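PDB 4DAD: putative pilus assembly-related protein from Burkholderia pseudomallei, which is a putative pilus assembly-related protein whose receiver-like domain, the part present here, resembles CheY, and whose full-length form probably binds and hydrolyses ATP. Local coordinates for residues 22-27 / 66-71. Residues are numbered along the deposited sequence; the frame is centred on the assembly and turned at random.
Sequences NILVAS and DAFDIL
N22 O accepts two hydrogen bonds, from D69 N at 2.8 Å and I70 N at 3.1 Å, the latter in the carbonyl plane. The N22 backbone N in turn gives a nearly straight bond (175°) to the anti lone pair of D69 OD2, 2.9 Å away. With CG beside its own backbone N (chi1 -68°), the N22 amide sends ND2 to A67 O at 2.9 Å, almost head-on to the carbonyl. Farther along, L24 N donates to I70 O at 2.7 Å, and I23 and L24 pair in parallel with I70 and L71. Strands 22-26 and 70-74, first and third in sequence, are neighbours in the 2-1-3-4-5 parallel sheet of a CheY-like receiver domain. I23 and I70 run side by side on one face, backed by V40 of helix 30-43 and by L135 and A138 of helix 128-140. The other face carries L24, whose CB lies over one face of the F68 ring in a CH-pi contact, 3.9 Å from its centroid and 15° off the normal, while L24 CD2 lies 3.9 Å from L71 CD1. T49 of strand 47-51 touches both L24 and F68. R145 makes a salt bridge to D69 OD2, the oxygen that also accepts the N22 N-H.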
loop_
_atom_site.group_PDB
_atom_site.type_symbol
_atom_site.label_atom_id
_atom_site.label_comp_id
_atom_site.label_asym_id
_atom_site.label_seq_id
_atom_site.Cartn_x
_atom_site.Cartn_y
_atom_site.Cartn_z
ATOM N N ASN A 22 -16.864 4.782 5.592
ATOM C CA ASN A 22 -17.446 5.092 4.309
ATOM C C ASN A 22 -16.700 4.350 3.230
ATOM O O ASN A 22 -15.511 4.584 3.027
ATOM C CB ASN A 22 -17.416 6.603 4.081
ATOM C CG ASN A 22 -18.334 7.353 5.005
ATOM O OD1 ASN A 22 -19.307 6.816 5.548
ATOM N ND2 ASN A 22 -18.055 8.621 5.189
ATOM N N ILE A 23 -17.409 3.461 2.540
ATOM C CA ILE A 23 -16.889 2.641 1.443
ATOM C C ILE A 23 -17.516 3.042 0.105
ATOM O O ILE A 23 -18.733 3.071 -0.031
ATOM C CB ILE A 23 -17.121 1.113 1.705
ATOM C CG1 ILE A 23 -16.657 0.705 3.141
ATOM C CG2 ILE A 23 -16.451 0.257 0.582
ATOM C CD1 ILE A 23 -16.336 -0.738 3.372
ATOM N N LEU A 24 -16.678 3.322 -0.887
ATOM C CA LEU A 24 -17.108 3.566 -2.265
ATOM C C LEU A 24 -16.823 2.293 -3.060
ATOM O O LEU A 24 -15.681 1.815 -3.056
ATOM C CB LEU A 24 -16.404 4.776 -2.864
ATOM C CG LEU A 24 -16.750 5.130 -4.332
ATOM C CD1 LEU A 24 -18.243 5.538 -4.494
ATOM C CD2 LEU A 24 -15.829 6.216 -4.836
ATOM N N VAL A 25 -17.870 1.701 -3.657
ATOM C CA VAL A 25 -17.783 0.463 -4.468
ATOM C C VAL A 25 -17.901 0.872 -5.942
ATOM O O VAL A 25 -18.870 1.524 -6.311
ATOM C CB VAL A 25 -18.809 -0.647 -4.052
ATOM C CG1 VAL A 25 -18.720 -1.835 -5.000
ATOM C CG2 VAL A 25 -18.543 -1.130 -2.631
ATOM N N ALA A 26 -16.894 0.541 -6.767
ATOM C CA ALA A 26 -16.854 0.973 -8.165
ATOM C C ALA A 26 -16.800 -0.183 -9.118
ATOM O O ALA A 26 -15.874 -0.988 -9.028
ATOM C CB ALA A 26 -15.640 1.879 -8.388
ATOM N N SER A 27 -17.769 -0.250 -10.063
ATOM C CA SER A 27 -17.834 -1.283 -11.124
ATOM C C SER A 27 -18.644 -0.801 -12.344
ATOM O O SER A 27 -19.646 -0.132 -12.185
ATOM C CB SER A 27 -18.412 -2.596 -10.602
ATOM O OG SER A 27 -18.476 -3.549 -11.656
ATOM N N ASP A 66 -12.870 12.759 -0.766
ATOM C CA ASP A 66 -12.421 13.070 0.596
ATOM C C ASP A 66 -13.345 12.439 1.661
ATOM O O ASP A 66 -12.866 12.076 2.731
ATOM C CB ASP A 66 -12.334 14.599 0.805
ATOM C CG ASP A 66 -11.134 15.271 0.145
ATOM O OD1 ASP A 66 -10.269 14.546 -0.395
ATOM O OD2 ASP A 66 -11.061 16.528 0.168
ATOM N N ALA A 67 -14.642 12.280 1.345
ATOM C CA ALA A 67 -15.652 11.703 2.216
ATOM C C ALA A 67 -15.523 10.148 2.386
ATOM O O ALA A 67 -16.214 9.577 3.225
ATOM C CB ALA A 67 -17.029 12.041 1.667
ATOM N N PHE A 68 -14.666 9.477 1.624
ATOM C CA PHE A 68 -14.550 8.023 1.720
ATOM C C PHE A 68 -13.275 7.581 2.368
ATOM O O PHE A 68 -12.250 8.250 2.289
ATOM C CB PHE A 68 -14.675 7.349 0.338
ATOM C CG PHE A 68 -15.997 7.639 -0.317
ATOM C CD1 PHE A 68 -17.147 6.977 0.087
ATOM C CD2 PHE A 68 -16.115 8.651 -1.259
ATOM C CE1 PHE A 68 -18.380 7.292 -0.470
ATOM C CE2 PHE A 68 -17.356 8.966 -1.815
ATOM C CZ PHE A 68 -18.475 8.280 -1.418
ATOM N N ASP A 69 -13.359 6.440 3.037
ATOM C CA ASP A 69 -12.233 5.812 3.709
ATOM C C ASP A 69 -11.718 4.701 2.815
ATOM O O ASP A 69 -10.514 4.519 2.711
ATOM C CB ASP A 69 -12.660 5.265 5.079
ATOM C CG ASP A 69 -13.221 6.307 6.012
ATOM O OD1 ASP A 69 -12.438 7.169 6.481
ATOM O OD2 ASP A 69 -14.442 6.249 6.303
ATOM N N ILE A 70 -12.634 3.972 2.151
ATOM C CA ILE A 70 -12.282 2.824 1.306
ATOM C C ILE A 70 -12.909 2.941 -0.090
ATOM O O ILE A 70 -14.046 3.377 -0.253
ATOM C CB ILE A 70 -12.651 1.487 1.999
ATOM C CG1 ILE A 70 -11.864 1.314 3.306
ATOM C CG2 ILE A 70 -12.458 0.256 1.078
ATOM C CD1 ILE A 70 -12.538 0.283 4.347
ATOM N N LEU A 71 -12.116 2.559 -1.092
ATOM C CA LEU A 71 -12.489 2.485 -2.481
ATOM C C LEU A 71 -12.237 1.070 -2.943
ATOM O O LEU A 71 -11.096 0.634 -3.031
ATOM C CB LEU A 71 -11.728 3.528 -3.328
ATOM C CG LEU A 71 -11.785 3.403 -4.851
ATOM C CD1 LEU A 71 -13.206 3.338 -5.370
ATOM C CD2 LEU A 71 -11.039 4.552 -5.496
#